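Local coordinates for protein acetyl-xylan esterase (Streptomyces lividans, PDB 2CC0) that probably removes acetyl groups from xylan as a metal-dependent family 4 carbohydrate esterase, taking part in plant cell wall breakdown, at residues L26-Q40 with Q52-H66. Residues are numbered along the deposited sequence; the frame is centred on the assembly and turned at random.
With ZN (zinc ion), chain C.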
loop_
_atom_site.group_PDB
_atom_site.type_symbol
_atom_site.label_atom_id
_atom_site.label_comp_id
_atom_site.label_asym_id
_atom_site.label_seq_id
_atom_site.Cartn_x
_atom_site.Cartn_y
_atom_site.Cartn_z
ATOM N N LEU A 26 -4.464 -24.548 -6.047
ATOM C CA LEU A 26 -5.203 -23.281 -6.031
ATOM C C LEU A 26 -6.511 -23.387 -6.820
ATOM O O LEU A 26 -7.573 -23.077 -6.284
ATOM C CB LEU A 26 -4.341 -22.126 -6.563
ATOM C CG LEU A 26 -3.144 -21.733 -5.672
ATOM C CD1 LEU A 26 -2.132 -20.956 -6.527
ATOM C CD2 LEU A 26 -3.613 -20.898 -4.441
ATOM N N ARG A 27 -6.439 -23.822 -8.084
ATOM C CA ARG A 27 -7.663 -23.909 -8.895
ATOM C C ARG A 27 -8.683 -24.879 -8.283
ATOM O O ARG A 27 -9.879 -24.590 -8.270
ATOM C CB ARG A 27 -7.367 -24.282 -10.345
ATOM C CG ARG A 27 -8.661 -24.219 -11.209
ATOM C CD ARG A 27 -8.404 -23.884 -12.646
ATOM N NE ARG A 27 -9.582 -23.263 -13.279
ATOM C CZ ARG A 27 -9.513 -22.526 -14.384
ATOM N NH1 ARG A 27 -8.343 -22.330 -14.961
ATOM N NH2 ARG A 27 -10.614 -22.003 -14.925
ATOM N N GLN A 28 -8.220 -26.015 -7.770
ATOM C CA GLN A 28 -9.153 -27.004 -7.192
ATOM C C GLN A 28 -9.874 -26.448 -5.966
ATOM O O GLN A 28 -10.993 -26.871 -5.640
ATOM C CB GLN A 28 -8.440 -28.302 -6.860
ATOM C CG GLN A 28 -7.987 -29.059 -8.093
ATOM C CD GLN A 28 -6.904 -30.076 -7.772
ATOM O OE1 GLN A 28 -6.710 -30.438 -6.609
ATOM N NE2 GLN A 28 -6.169 -30.518 -8.795
ATOM N N ASN A 29 -9.235 -25.472 -5.310
ATOM C CA ASN A 29 -9.798 -24.844 -4.129
ATOM C C ASN A 29 -10.407 -23.468 -4.397
ATOM O O ASN A 29 -10.777 -22.753 -3.461
ATOM C CB ASN A 29 -8.756 -24.804 -3.022
ATOM C CG ASN A 29 -8.520 -26.189 -2.420
ATOM O OD1 ASN A 29 -9.291 -26.632 -1.575
ATOM N ND2 ASN A 29 -7.485 -26.880 -2.876
ATOM N N GLY A 30 -10.522 -23.133 -5.679
ATOM C CA GLY A 30 -11.241 -21.949 -6.130
ATOM C C GLY A 30 -10.517 -20.660 -5.805
ATOM O O GLY A 30 -11.155 -19.621 -5.586
ATOM N N LEU A 31 -9.191 -20.726 -5.759
ATOM C CA LEU A 31 -8.387 -19.552 -5.372
ATOM C C LEU A 31 -7.612 -18.998 -6.566
ATOM O O LEU A 31 -7.129 -19.756 -7.421
ATOM C CB LEU A 31 -7.386 -19.926 -4.266
ATOM C CG LEU A 31 -7.917 -20.410 -2.922
ATOM C CD1 LEU A 31 -6.721 -20.889 -2.101
ATOM C CD2 LEU A 31 -8.683 -19.271 -2.239
ATOM N N ARG A 32 -7.491 -17.673 -6.611
ATOM C CA ARG A 32 -6.653 -16.986 -7.585
ATOM C C ARG A 32 -5.578 -16.231 -6.816
ATOM O O ARG A 32 -5.750 -15.908 -5.621
ATOM C CB ARG A 32 -7.465 -16.038 -8.461
ATOM C CG ARG A 32 -8.600 -16.784 -9.217
ATOM C CD ARG A 32 -9.455 -15.840 -10.000
ATOM N NE ARG A 32 -8.732 -15.402 -11.193
ATOM C CZ ARG A 32 -9.199 -14.546 -12.096
ATOM N NH1 ARG A 32 -10.422 -14.009 -11.962
ATOM N NH2 ARG A 32 -8.448 -14.221 -13.144
ATOM N N ALA A 33 -4.463 -15.973 -7.487
ATOM C CA ALA A 33 -3.325 -15.373 -6.795
ATOM C C ALA A 33 -2.425 -14.689 -7.789
ATOM O O ALA A 33 -2.576 -14.882 -9.021
ATOM C CB ALA A 33 -2.570 -16.453 -6.033
ATOM N N THR A 34 -1.513 -13.865 -7.259
ATOM C CA THR A 34 -0.516 -13.185 -8.056
ATOM C C THR A 34 0.837 -13.848 -7.870
ATOM O O THR A 34 1.317 -13.993 -6.731
ATOM C CB THR A 34 -0.425 -11.673 -7.694
ATOM O OG1 THR A 34 -1.705 -11.098 -7.866
ATOM C CG2 THR A 34 0.558 -10.972 -8.657
ATOM N N MET A 35 1.422 -14.269 -8.991
ATOM C CA MET A 35 2.723 -14.988 -8.992
ATOM C C MET A 35 3.807 -13.974 -9.348
ATOM O O MET A 35 3.846 -13.487 -10.503
ATOM C CB MET A 35 2.722 -16.142 -10.014
ATOM C CG MET A 35 1.384 -16.929 -10.090
ATOM S SD MET A 35 0.791 -17.533 -8.495
ATOM C CE MET A 35 1.712 -19.053 -8.327
ATOM N N PHE A 36 4.687 -13.676 -8.370
ATOM C CA PHE A 36 5.797 -12.730 -8.587
ATOM C C PHE A 36 6.995 -13.560 -9.057
ATOM O O PHE A 36 7.763 -14.092 -8.243
ATOM C CB PHE A 36 6.097 -11.935 -7.317
ATOM C CG PHE A 36 5.095 -10.854 -7.051
ATOM C CD1 PHE A 36 3.910 -11.144 -6.357
ATOM C CD2 PHE A 36 5.313 -9.546 -7.524
ATOM C CE1 PHE A 36 2.971 -10.121 -6.121
ATOM C CE2 PHE A 36 4.374 -8.538 -7.279
ATOM C CZ PHE A 36 3.218 -8.831 -6.590
ATOM N N ASN A 37 7.081 -13.718 -10.379
ATOM C CA ASN A 37 8.127 -14.565 -10.993
ATOM C C ASN A 37 9.473 -13.849 -11.100
ATOM O O ASN A 37 9.528 -12.643 -11.388
ATOM C CB ASN A 37 7.723 -14.977 -12.420
ATOM C CG ASN A 37 6.566 -15.982 -12.473
ATOM O OD1 ASN A 37 6.122 -16.593 -11.464
ATOM N ND2 ASN A 37 6.124 -16.214 -13.669
ATOM N N GLN A 38 10.565 -14.609 -10.976
ATOM C CA GLN A 38 11.875 -14.066 -11.375
ATOM C C GLN A 38 12.016 -14.186 -12.891
ATOM O O GLN A 38 11.649 -15.217 -13.479
ATOM C CB GLN A 38 13.022 -14.842 -10.733
ATOM C CG GLN A 38 13.093 -14.626 -9.211
ATOM C CD GLN A 38 14.309 -15.258 -8.611
ATOM O OE1 GLN A 38 15.351 -15.328 -9.260
ATOM N NE2 GLN A 38 14.193 -15.721 -7.374
ATOM N N GLY A 39 12.573 -13.152 -13.508
ATOM C CA GLY A 39 12.757 -13.174 -14.982
ATOM C C GLY A 39 13.560 -14.388 -15.452
ATOM O O GLY A 39 13.221 -15.015 -16.464
ATOM N N GLN A 40 14.612 -14.765 -14.718
ATOM C CA GLN A 40 15.429 -15.906 -15.186
ATOM C C GLN A 40 14.601 -17.186 -15.264
ATOM O O GLN A 40 14.814 -18.005 -16.150
ATOM C CB GLN A 40 16.666 -16.105 -14.302
ATOM C CG GLN A 40 16.380 -16.508 -12.876
ATOM C CD GLN A 40 17.655 -16.648 -12.060
ATOM O OE1 GLN A 40 18.721 -17.009 -12.603
ATOM N NE2 GLN A 40 17.559 -16.410 -10.761
ATOM N N GLN A 52 0.447 -20.602 -15.340
ATOM C CA GLN A 52 -0.076 -19.704 -14.293
ATOM C C GLN A 52 -1.287 -18.934 -14.803
ATOM O O GLN A 52 -2.318 -18.828 -14.121
ATOM C CB GLN A 52 1.003 -18.736 -13.815
ATOM C CG GLN A 52 2.174 -19.451 -13.179
ATOM C CD GLN A 52 3.373 -18.534 -13.009
ATOM O OE1 GLN A 52 3.619 -17.600 -13.815
ATOM N NE2 GLN A 52 4.112 -18.771 -11.948
ATOM N N VAL A 53 -1.155 -18.396 -16.009
ATOM C CA VAL A 53 -2.267 -17.650 -16.643
ATOM C C VAL A 53 -3.487 -18.556 -16.811
ATOM O O VAL A 53 -4.636 -18.175 -16.458
ATOM C CB VAL A 53 -1.833 -17.038 -17.994
ATOM C CG1 VAL A 53 -3.009 -16.295 -18.674
ATOM C CG2 VAL A 53 -0.616 -16.100 -17.790
ATOM N N ASP A 54 -3.256 -19.754 -17.346
ATOM C CA ASP A 54 -4.356 -20.701 -17.608
ATOM C C ASP A 54 -5.040 -21.224 -16.347
ATOM O O ASP A 54 -6.201 -21.680 -16.390
ATOM C CB ASP A 54 -3.826 -21.863 -18.445
ATOM C CG ASP A 54 -3.503 -21.449 -19.884
ATOM O OD1 ASP A 54 -3.938 -20.362 -20.353
ATOM O OD2 ASP A 54 -2.797 -22.243 -20.550
ATOM N N ALA A 55 -4.332 -21.127 -15.218
ATOM C CA ALA A 55 -4.886 -21.494 -13.912
ATOM C C ALA A 55 -5.712 -20.372 -13.278
ATOM O O ALA A 55 -6.360 -20.590 -12.253
ATOM C CB ALA A 55 -3.772 -21.918 -12.988
ATOM N N GLY A 56 -5.673 -19.175 -13.887
ATOM C CA GLY A 56 -6.424 -18.018 -13.392
ATOM C C GLY A 56 -5.579 -17.107 -12.520
ATOM O O GLY A 56 -6.123 -16.287 -11.783
ATOM N N MET A 57 -4.257 -17.218 -12.631
ATOM C CA MET A 57 -3.354 -16.336 -11.831
ATOM C C MET A 57 -2.985 -15.070 -12.613
ATOM O O MET A 57 -3.119 -15.028 -13.840
ATOM C CB MET A 57 -2.052 -17.069 -11.446
ATOM C CG MET A 57 -2.261 -18.472 -10.830
ATOM S SD MET A 57 -3.355 -18.431 -9.394
ATOM C CE MET A 57 -4.274 -19.980 -9.553
ATOM N N TRP A 58 -2.495 -14.061 -11.895
ATOM C CA TRP A 58 -1.876 -12.861 -12.480
ATOM C C TRP A 58 -0.386 -13.040 -12.294
ATOM O O TRP A 58 0.052 -13.672 -11.329
ATOM C CB TRP A 58 -2.377 -11.592 -11.791
ATOM C CG TRP A 58 -3.870 -11.511 -11.909
ATOM C CD1 TRP A 58 -4.580 -11.106 -13.008
ATOM C CD2 TRP A 58 -4.836 -11.909 -10.923
ATOM N NE1 TRP A 58 -5.947 -11.214 -12.757
ATOM C CE2 TRP A 58 -6.126 -11.705 -11.488
ATOM C CE3 TRP A 58 -4.743 -12.411 -9.622
ATOM C CZ2 TRP A 58 -7.319 -11.978 -10.779
ATOM C CZ3 TRP A 58 -5.928 -12.691 -8.918
ATOM C CH2 TRP A 58 -7.205 -12.478 -9.508
ATOM N N VAL A 59 0.382 -12.533 -13.242
ATOM C CA VAL A 59 1.837 -12.729 -13.216
ATOM C C VAL A 59 2.478 -11.349 -13.058
ATOM O O VAL A 59 2.110 -10.386 -13.752
ATOM C CB VAL A 59 2.353 -13.400 -14.516
ATOM C CG1 VAL A 59 3.857 -13.677 -14.380
ATOM C CG2 VAL A 59 1.558 -14.688 -14.783
ATOM N N ALA A 60 3.437 -11.275 -12.142
ATOM C CA ALA A 60 4.081 -10.024 -11.792
ATOM C C ALA A 60 5.601 -10.178 -11.740
ATOM O O ALA A 60 6.128 -11.288 -11.853
ATOM C CB ALA A 60 3.530 -9.482 -10.466
ATOM N N ASN A 61 6.273 -9.034 -11.643
ATOM C CA ASN A 61 7.745 -8.924 -11.805
ATOM C C ASN A 61 8.448 -9.011 -10.451
ATOM O O ASN A 61 8.122 -8.233 -9.536
ATOM C CB ASN A 61 8.027 -7.576 -12.517
ATOM C CG ASN A 61 9.495 -7.346 -12.887
ATOM O OD1 ASN A 61 10.421 -7.647 -12.125
ATOM N ND2 ASN A 61 9.693 -6.700 -14.050
ATOM N N HIS A 62 9.418 -9.923 -10.326
ATOM C CA HIS A 62 10.153 -10.092 -9.067
ATOM C C HIS A 62 11.683 -9.988 -9.297
ATOM O O HIS A 62 12.456 -10.579 -8.540
ATOM C CB HIS A 62 9.775 -11.410 -8.385
ATOM C CG HIS A 62 10.184 -11.508 -6.940
ATOM N ND1 HIS A 62 10.120 -10.448 -6.050
ATOM C CD2 HIS A 62 10.602 -12.572 -6.220
ATOM C CE1 HIS A 62 10.513 -10.853 -4.849
ATOM N NE2 HIS A 62 10.813 -12.138 -4.926
ATOM N N SER A 63 12.079 -9.165 -10.281
ATOM C CA SER A 63 13.480 -8.991 -10.748
ATOM C C SER A 63 13.962 -10.205 -11.541
ATOM O O SER A 63 13.271 -11.233 -11.594
ATOM C CB SER A 63 14.455 -8.693 -9.603
ATOM O OG SER A 63 14.863 -9.902 -8.966
ATOM N N TYR A 64 15.142 -10.078 -12.153
ATOM C CA TYR A 64 15.653 -11.149 -13.016
ATOM C C TYR A 64 16.376 -12.238 -12.230
ATOM O O TYR A 64 16.156 -13.426 -12.491
ATOM C CB TYR A 64 16.545 -10.611 -14.145
ATOM C CG TYR A 64 16.571 -11.553 -15.326
ATOM C CD1 TYR A 64 15.554 -11.513 -16.289
ATOM C CD2 TYR A 64 17.606 -12.490 -15.486
ATOM C CE1 TYR A 64 15.548 -12.397 -17.396
ATOM C CE2 TYR A 64 17.600 -13.382 -16.583
ATOM C CZ TYR A 64 16.587 -13.324 -17.523
ATOM O OH TYR A 64 16.586 -14.210 -18.591
ATOM N N THR A 65 17.214 -11.835 -11.279
ATOM C CA THR A 65 18.065 -12.791 -10.558
ATOM C C THR A 65 17.928 -12.676 -9.014
ATOM O O THR A 65 18.702 -13.294 -8.278
ATOM C CB THR A 65 19.576 -12.574 -10.912
ATOM O OG1 THR A 65 20.028 -11.316 -10.377
ATOM C CG2 THR A 65 19.837 -12.624 -12.427
ATOM N N HIS A 66 16.972 -11.876 -8.538
ATOM C CA HIS A 66 16.714 -11.709 -7.107
ATOM C C HIS A 66 17.906 -11.081 -6.324
ATOM O O HIS A 66 18.256 -11.571 -5.251
ATOM C CB HIS A 66 16.286 -13.067 -6.490
ATOM C CG HIS A 66 15.481 -12.948 -5.232
ATOM N ND1 HIS A 66 16.049 -12.740 -3.994
ATOM C CD2 HIS A 66 14.143 -13.031 -5.018
ATOM C CE1 HIS A 66 15.103 -12.703 -3.073
ATOM N NE2 HIS A 66 13.938 -12.876 -3.665
HETATM ZN ZN ZN C . 11.774 -13.351 -3.501
HETATM O O HOH W 1 -7.876 -20.626 -9.976
HETATM O O HOH W 2 -5.806 -14.824 -14.953
HETATM O O HOH W 3 12.042 -14.664 -1.913
#
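One face of the R32 guanidinium is covered by the W58 ring atom CZ2, 3.4 Å from CZ of R32, the two planes 27° apart. Its edge meets the backbone: NE of R32 gives a nearly straight 2.8 Å bond to a lone pair of G56 O, and a water in the guanidinium plane bridges NH2 to M57 O. A bend at chi3 (75°) turns the guanidinium so that NE faces G56 O and one face meets W58 CZ2. Farther along, A60 CB rests on one face of the F36 ring, 3.7 Å from its centroid, in a CH-pi contact, while N61 O lies at the ring edge. One face of Y64 covers the G39-Q40 peptide, with Q40 N over the ring centre.

On the sheet face carrying M35 and V59, the amides of N37 and Q52 meet nearly coplanar in a closed pair: N37 ND2 donates to Q52 OE1 (2.9 Å) and Q52 NE2 to N37 OD1 (3.0 Å). Each acceptor uses an in-plane lone pair, fixing the rotation of both groups. M57 crosses M35 at a slant, and its CE reaches L26 CB at 3.7 Å.

The strands between these groups, 34-37 and 58-61, run parallel, joined by a beta-alpha-beta crossover through helices 39-44 and 46-54, right-handed as such units almost always are. Past the strand ends, H62 and H66 bind zinc through NE2, completed on the protein side by D13; R100 O accepts from H62 ND1, and Q38 NE2 packs on H66 CB while bonding D13. Such an Asp-His-His metal site at the C-terminal strand ends is characteristic of the polysaccharide deacetylase fold of family 4 esterases.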